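Nitrogenase iron-molybdenum cofactor biosynthesis protein NifB (Methanothermobacter thermautotrophicus, PDB 7JMA) probably catalyses the radical SAM-dependent carbide insertion that couples two [4Fe-4S] clusters into the [8Fe-9S-C] precursor of the nitrogenase iron-molybdenum cofactor. Local coordinates at residues V196-P199 and G200-E204; A210-V213 and K214-A218; D203-I206 and V207-A210. One frame throughout, in Å; residues are numbered along the deposited sequence.

The three interactions run in series through one beta-alpha-beta unit of the radical SAM domain: strand 190-197, helix 206-216 and strand 220-225, the two strands being neighbours in the parallel sheet. Interaction 1 is the turn leaving the first strand, interaction 3 the entry into the helix, and interaction 2 the helix end. Interactions 1 and 3 share Asp-203 and Glu-204, lie about 8 Å apart between centres, and touch where Leu-197 CD1 packs 3.9 Å from Ile-206 CG1. Interactions 3 and 2 share Ala-210, their centres about 11 Å apart. Interactions 1 and 2 have centres about 18 Å apart, so the set spans the crossover from the loop near Cys-42 to the far helix end.

Interaction 1: residues V196-P199 and G200-E204; sequences VLIP and GLNDE
Asn-202 folds its carboxamide back on the end of strand 190-197 and grips the backbone there with both polar atoms. Its ND2 donates to Val-196 O at 2.8 Å, with an N-H...O angle of 170° and the acceptor nearly in the amide plane. Its OD1 accepts from Ile-198 N at 2.7 Å, the donor tilted 19° from the carbonyl plane. CG sits between the backbone N and the carbonyl carbon (chi1 70°), which turns the amide back over the strand end. Ile-198 O closes the turn by accepting from Leu-201 N at 3.0 Å and Asn-202 N at 3.1 Å.

This polar clasp is the tight part, and Asn-143 extends it by accepting from ND2 through its own backbone O. Beside it, Leu-197 packs CD1 against Asp-203 CA at 3.5 Å, and Ile-198 CG2 lies 3.6 Å from Leu-201 CB, the two side chains alongside each other. The solvent side is the bend itself, with Gly-200 exposed and Leu-201 partly so. An alanine in place of Asn-202 would probably leave Val-196 O and Ile-198 N without these mates and let the turn shift.

Because one amide satisfies both a backbone acceptor and a backbone donor, the chemistry implies a fixed chain reversal; the Ile-198 side chain lies about 7 Å from that of Cys-42, which binds a [4Fe-4S] cluster in this protein, although none is bound to this chain.

Interaction 2: residues A210-V213 and K214-A218; sequences AREV and KKRGA
The guanidinium of Arg-216 meets the carboxylate of Glu-212 at its edge, with OE1 close to the guanidinium plane. The two flat groups are not coplanar: their planes stand 76° apart, and a single oxygen takes the contact. Arg-216 NE donates to Glu-212 OE1 at 3.0 Å with an N-H...O angle of 162°, OE1 accepting through its anti lone pair, the one turned away from OE2, while the bond from NH2 to the same oxygen is weak. Glu-212 reaches this position because CG lies opposite the backbone N (chi1 -170°) and the chain then bends at chi2, carrying the carboxylate along the helix toward the next turn. The other oxygen, OE2, has a long salt bridge to Lys-215 NZ at 3.9 Å, which makes a network of the three residues. The remaining nitrogen, Arg-216 NH1, is bound by Glu-182 of helix 166-186, so the arginine ties two helices together and its charge is probably offset from two sides.

On the inward flank, Val-213 CG2 lies 3.9 Å from Ala-218 CB, and both side chains rest on Val-193 of strand 190-197. Two backbone bonds close the helix end: Ala-218 N donates to Val-213 O at 2.9 Å, and Gly-217 N to Lys-214 O at 3.2 Å. The positive phi of Gly-217 turns the chain out of the helix between them. This pair of bonds around such a glycine is a Schellman motif; here it ends the helix of a beta-alpha-beta crossover and leads into strand 220-225.

Interaction 3: residues D203-I206 and V207-A210; sequences DEHI and VDIA
His-205 and Asp-208 join one turn apart at the start of helix 206-216, and the histidine can be traced outward from its backbone. From CB the chain continues with CG extended away from the backbone N (chi1 179°), which brings the ring alongside the first helical turn. CG itself comes within 4.0 Å of Asp-208 OD2. ND1 donates to that same OD2 at 3.1 Å, with an N-H...O angle of 140°. The bond is bent, since the oxygen lies 28° out of the ring plane; OD2 uses the lone pair facing away from OD1. CE1 passes Asp-208 CB at 3.7 Å. On the other branch, CD2 approaches Ile-209 CG1 at 3.9 Å, an oblique apolar contact. At the tip, NE2 also touches Ile-209 CG1, but its polar partner is the backbone N of Val-145. That bond requires NE2 to accept, consistent with a ring protonated at ND1, and both ring nitrogens are thus engaged.

The backbone takes up the helical pattern as Ile-209 N donates to His-205 O at 3.1 Å. A water bridges the entry, accepting from Val-207 N at 2.7 Å and donating to Asp-203 O. Ile-206 and Ile-209 point the same way, their CD1 atoms 4.0 Å apart. Ile-206 packs on Leu-197 of strand 190-197, on Met-221 and Ile-223 of strand 220-225 and on Val-250 of helix 240-251, while Ile-209 meets Ser-195, placing the helix start across the two neighbouring strands and against helix 240-251.

Interaction 1: residues V196-P199 and G200-E204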
loop_
_atom_site.group_PDB
_atom_site.type_symbol
_atom_site.label_atom_id
_atom_site.label_comp_id
_atom_site.label_asym_id
_atom_site.label_seq_id
_atom_site.Cartn_x
_atom_site.Cartn_y
_atom_site.Cartn_z
ATOM N N VAL A 196 -3.533 9.164 2.431
ATOM C CA VAL A 196 -3.971 9.740 3.699
ATOM C C VAL A 196 -4.197 11.236 3.521
ATOM O O VAL A 196 -3.303 11.971 3.079
ATOM C CB VAL A 196 -2.946 9.464 4.808
ATOM C CG1 VAL A 196 -3.398 10.104 6.136
ATOM C CG2 VAL A 196 -2.728 7.954 4.963
ATOM N N LEU A 197 -5.390 11.693 3.876
ATOM C CA LEU A 197 -5.727 13.105 3.771
ATOM C C LEU A 197 -5.191 13.819 5.006
ATOM O O LEU A 197 -5.663 13.582 6.119
ATOM C CB LEU A 197 -7.235 13.270 3.634
ATOM C CG LEU A 197 -7.760 14.695 3.595
ATOM C CD1 LEU A 197 -7.092 15.445 2.465
ATOM C CD2 LEU A 197 -9.265 14.671 3.418
ATOM N N ILE A 198 -4.192 14.675 4.816
ATOM C CA ILE A 198 -3.568 15.401 5.918
ATOM C C ILE A 198 -3.956 16.865 5.784
ATOM O O ILE A 198 -3.391 17.583 4.943
ATOM C CB ILE A 198 -2.039 15.238 5.928
ATOM C CG1 ILE A 198 -1.639 13.763 5.985
ATOM C CG2 ILE A 198 -1.440 15.981 7.133
ATOM C CD1 ILE A 198 -0.274 13.477 5.383
ATOM N N PRO A 199 -4.906 17.344 6.580
ATOM C CA PRO A 199 -5.355 18.734 6.445
ATOM C C PRO A 199 -4.195 19.698 6.635
ATOM O O PRO A 199 -3.397 19.562 7.565
ATOM C CB PRO A 199 -6.403 18.876 7.552
ATOM C CG PRO A 199 -6.850 17.482 7.820
ATOM C CD PRO A 199 -5.646 16.623 7.625
ATOM N N GLY A 200 -4.089 20.660 5.725
ATOM C CA GLY A 200 -3.031 21.642 5.793
ATOM C C GLY A 200 -1.699 21.181 5.258
ATOM O O GLY A 200 -0.720 21.928 5.356
ATOM N N LEU A 201 -1.621 19.971 4.703
ATOM C CA LEU A 201 -0.368 19.478 4.151
ATOM C C LEU A 201 -0.562 18.983 2.725
ATOM O O LEU A 201 0.119 19.453 1.809
ATOM C CB LEU A 201 0.209 18.361 5.027
ATOM C CG LEU A 201 1.613 17.874 4.674
ATOM C CD1 LEU A 201 2.572 19.052 4.576
ATOM C CD2 LEU A 201 2.105 16.893 5.730
ATOM N N ASN A 202 -1.474 18.030 2.520
ATOM C CA ASN A 202 -1.726 17.515 1.180
ATOM C C ASN A 202 -3.195 17.593 0.772
ATOM O O ASN A 202 -3.575 16.974 -0.225
ATOM C CB ASN A 202 -1.212 16.068 1.051
ATOM C CG ASN A 202 -2.037 15.061 1.857
ATOM O OD1 ASN A 202 -2.974 15.423 2.575
ATOM N ND2 ASN A 202 -1.680 13.787 1.741
ATOM N N ASP A 203 -4.021 18.356 1.496
ATOM C CA ASP A 203 -5.465 18.325 1.257
ATOM C C ASP A 203 -5.825 18.792 -0.149
ATOM O O ASP A 203 -6.721 18.224 -0.785
ATOM C CB ASP A 203 -6.194 19.174 2.298
ATOM C CG ASP A 203 -5.415 20.409 2.697
ATOM O OD1 ASP A 203 -4.717 20.990 1.840
ATOM O OD2 ASP A 203 -5.512 20.805 3.874
ATOM N N GLU A 204 -5.157 19.828 -0.644
ATOM C CA GLU A 204 -5.387 20.320 -1.996
ATOM C C GLU A 204 -4.530 19.601 -3.025
ATOM O O GLU A 204 -4.616 19.908 -4.220
ATOM C CB GLU A 204 -5.120 21.823 -2.061
ATOM C CG GLU A 204 -6.049 22.648 -1.190
ATOM C CD GLU A 204 -5.528 24.050 -0.960
ATOM O OE1 GLU A 204 -4.860 24.590 -1.868
ATOM O OE2 GLU A 204 -5.783 24.611 0.126
#

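Interaction 2: residues A210-V213 and K214-A218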
loop_
_atom_site.group_PDB
_atom_site.type_symbol
_atom_site.label_atom_id
_atom_site.label_comp_id
_atom_site.label_asym_id
_atom_site.label_seq_id
_atom_site.Cartn_x
_atom_site.Cartn_y
_atom_site.Cartn_z
ATOM N N ALA A 210 -4.087 11.719 -7.668
ATOM C CA ALA A 210 -5.007 10.925 -8.476
ATOM C C ALA A 210 -4.648 10.999 -9.951
ATOM O O ALA A 210 -4.637 9.976 -10.644
ATOM C CB ALA A 210 -6.443 11.393 -8.242
ATOM N N ARG A 211 -4.350 12.200 -10.454
ATOM C CA ARG A 211 -3.966 12.320 -11.859
ATOM C C ARG A 211 -2.708 11.510 -12.150
ATOM O O ARG A 211 -2.635 10.807 -13.164
ATOM C CB ARG A 211 -3.759 13.789 -12.230
ATOM C CG ARG A 211 -5.036 14.594 -12.313
ATOM C CD ARG A 211 -4.752 16.011 -12.786
ATOM N NE ARG A 211 -5.752 16.948 -12.290
ATOM C CZ ARG A 211 -6.914 17.188 -12.891
ATOM N NH1 ARG A 211 -7.225 16.562 -14.020
ATOM N NH2 ARG A 211 -7.765 18.058 -12.365
ATOM N N GLU A 212 -1.717 11.568 -11.245
ATOM C CA GLU A 212 -0.455 10.877 -11.488
ATOM C C GLU A 212 -0.628 9.363 -11.445
ATOM O O GLU A 212 -0.092 8.644 -12.298
ATOM C CB GLU A 212 0.595 11.306 -10.464
ATOM C CG GLU A 212 1.987 10.814 -10.798
ATOM C CD GLU A 212 2.449 11.244 -12.186
ATOM O OE1 GLU A 212 3.086 10.419 -12.881
ATOM O OE2 GLU A 212 2.178 12.404 -12.576
ATOM N N VAL A 213 -1.338 8.848 -10.440
ATOM C CA VAL A 213 -1.425 7.393 -10.347
ATOM C C VAL A 213 -2.358 6.851 -11.424
ATOM O O VAL A 213 -2.187 5.718 -11.877
ATOM C CB VAL A 213 -1.842 6.926 -8.937
ATOM C CG1 VAL A 213 -0.824 7.418 -7.872
ATOM C CG2 VAL A 213 -3.282 7.348 -8.588
ATOM N N LYS A 214 -3.339 7.641 -11.859
ATOM C CA LYS A 214 -4.173 7.212 -12.982
ATOM C C LYS A 214 -3.335 7.071 -14.245
ATOM O O LYS A 214 -3.495 6.105 -15.008
ATOM C CB LYS A 214 -5.313 8.202 -13.201
ATOM C CG LYS A 214 -6.136 7.911 -14.448
ATOM C CD LYS A 214 -7.562 7.544 -14.097
ATOM C CE LYS A 214 -8.347 7.127 -15.339
ATOM N NZ LYS A 214 -8.106 5.687 -15.658
ATOM N N LYS A 215 -2.415 8.019 -14.468
ATOM C CA LYS A 215 -1.517 7.952 -15.620
ATOM C C LYS A 215 -0.638 6.704 -15.580
ATOM O O LYS A 215 -0.258 6.180 -16.637
ATOM C CB LYS A 215 -0.646 9.211 -15.667
ATOM C CG LYS A 215 0.215 9.356 -16.910
ATOM C CD LYS A 215 1.163 10.550 -16.799
ATOM C CE LYS A 215 0.493 11.742 -16.125
ATOM N NZ LYS A 215 1.248 13.009 -16.348
ATOM N N ARG A 216 -0.312 6.211 -14.382
ATOM C CA ARG A 216 0.574 5.060 -14.208
ATOM C C ARG A 216 -0.166 3.732 -14.250
ATOM O O ARG A 216 0.487 2.685 -14.288
ATOM C CB ARG A 216 1.328 5.135 -12.871
ATOM C CG ARG A 216 2.107 6.434 -12.610
ATOM C CD ARG A 216 3.469 6.444 -13.257
ATOM N NE ARG A 216 4.193 7.673 -12.944
ATOM C CZ ARG A 216 5.513 7.739 -12.819
ATOM N NH1 ARG A 216 6.247 6.641 -12.990
ATOM N NH2 ARG A 216 6.099 8.896 -12.514
ATOM N N GLY A 217 -1.495 3.747 -14.203
ATOM C CA GLY A 217 -2.250 2.517 -14.332
ATOM C C GLY A 217 -3.079 2.102 -13.125
ATOM O O GLY A 217 -3.649 1.004 -13.135
ATOM N N ALA A 218 -3.179 2.950 -12.101
ATOM C CA ALA A 218 -4.019 2.616 -10.953
ATOM C C ALA A 218 -5.483 2.517 -11.370
ATOM O O ALA A 218 -5.937 3.204 -12.293
ATOM C CB ALA A 218 -3.871 3.653 -9.830
#

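Interaction 3: residues D203-I206 and V207-A210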
loop_
_atom_site.group_PDB
_atom_site.type_symbol
_atom_site.label_atom_id
_atom_site.label_comp_id
_atom_site.label_asym_id
_atom_site.label_seq_id
_atom_site.Cartn_x
_atom_site.Cartn_y
_atom_site.Cartn_z
ATOM N N ASP A 203 -4.021 18.356 1.496
ATOM C CA ASP A 203 -5.465 18.325 1.257
ATOM C C ASP A 203 -5.825 18.792 -0.149
ATOM O O ASP A 203 -6.721 18.224 -0.785
ATOM C CB ASP A 203 -6.194 19.174 2.298
ATOM C CG ASP A 203 -5.415 20.409 2.697
ATOM O OD1 ASP A 203 -4.717 20.990 1.840
ATOM O OD2 ASP A 203 -5.512 20.805 3.874
ATOM N N GLU A 204 -5.157 19.828 -0.644
ATOM C CA GLU A 204 -5.387 20.320 -1.996
ATOM C C GLU A 204 -4.530 19.601 -3.025
ATOM O O GLU A 204 -4.616 19.908 -4.220
ATOM C CB GLU A 204 -5.120 21.823 -2.061
ATOM C CG GLU A 204 -6.049 22.648 -1.190
ATOM C CD GLU A 204 -5.528 24.050 -0.960
ATOM O OE1 GLU A 204 -4.860 24.590 -1.868
ATOM O OE2 GLU A 204 -5.783 24.611 0.126
ATOM N N HIS A 205 -3.725 18.646 -2.583
ATOM C CA HIS A 205 -2.777 17.927 -3.411
ATOM C C HIS A 205 -3.281 16.548 -3.819
ATOM O O HIS A 205 -2.675 15.909 -4.687
ATOM C CB HIS A 205 -1.457 17.806 -2.636
ATOM C CG HIS A 205 -0.386 17.059 -3.353
ATOM N ND1 HIS A 205 0.106 17.458 -4.576
ATOM C CD2 HIS A 205 0.308 15.947 -3.009
ATOM C CE1 HIS A 205 1.050 16.616 -4.960
ATOM N NE2 HIS A 205 1.191 15.691 -4.028
ATOM N N ILE A 206 -4.385 16.088 -3.228
ATOM C CA ILE A 206 -4.850 14.729 -3.479
ATOM C C ILE A 206 -5.257 14.544 -4.937
ATOM O O ILE A 206 -5.053 13.465 -5.501
ATOM C CB ILE A 206 -5.999 14.376 -2.516
ATOM C CG1 ILE A 206 -5.573 14.601 -1.061
ATOM C CG2 ILE A 206 -6.445 12.949 -2.720
ATOM C CD1 ILE A 206 -4.521 13.661 -0.576
ATOM N N VAL A 207 -5.818 15.572 -5.583
ATOM C CA VAL A 207 -6.200 15.392 -6.983
ATOM C C VAL A 207 -4.962 15.282 -7.873
ATOM O O VAL A 207 -4.997 14.622 -8.921
ATOM C CB VAL A 207 -7.139 16.519 -7.457
ATOM C CG1 VAL A 207 -8.555 16.278 -6.956
ATOM C CG2 VAL A 207 -6.637 17.867 -6.991
ATOM N N ASP A 208 -3.850 15.917 -7.482
ATOM C CA ASP A 208 -2.596 15.716 -8.205
ATOM C C ASP A 208 -2.133 14.273 -8.090
ATOM O O ASP A 208 -1.684 13.674 -9.077
ATOM C CB ASP A 208 -1.507 16.654 -7.678
ATOM C CG ASP A 208 -1.905 18.110 -7.743
ATOM O OD1 ASP A 208 -2.410 18.537 -8.802
ATOM O OD2 ASP A 208 -1.703 18.822 -6.736
ATOM N N ILE A 209 -2.217 13.701 -6.883
ATOM C CA ILE A 209 -1.923 12.279 -6.719
ATOM C C ILE A 209 -2.777 11.460 -7.674
ATOM O O ILE A 209 -2.276 10.606 -8.412
ATOM C CB ILE A 209 -2.151 11.838 -5.263
ATOM C CG1 ILE A 209 -1.242 12.613 -4.308
ATOM C CG2 ILE A 209 -1.872 10.336 -5.109
ATOM C CD1 ILE A 209 -1.550 12.318 -2.864
ATOM N N ALA A 210 -4.087 11.719 -7.668
ATOM C CA ALA A 210 -5.007 10.925 -8.476
ATOM C C ALA A 210 -4.648 10.999 -9.951
ATOM O O ALA A 210 -4.637 9.976 -10.644
ATOM C CB ALA A 210 -6.443 11.393 -8.242
HETATM O O HOH W 1 -6.701 17.517 -3.869
#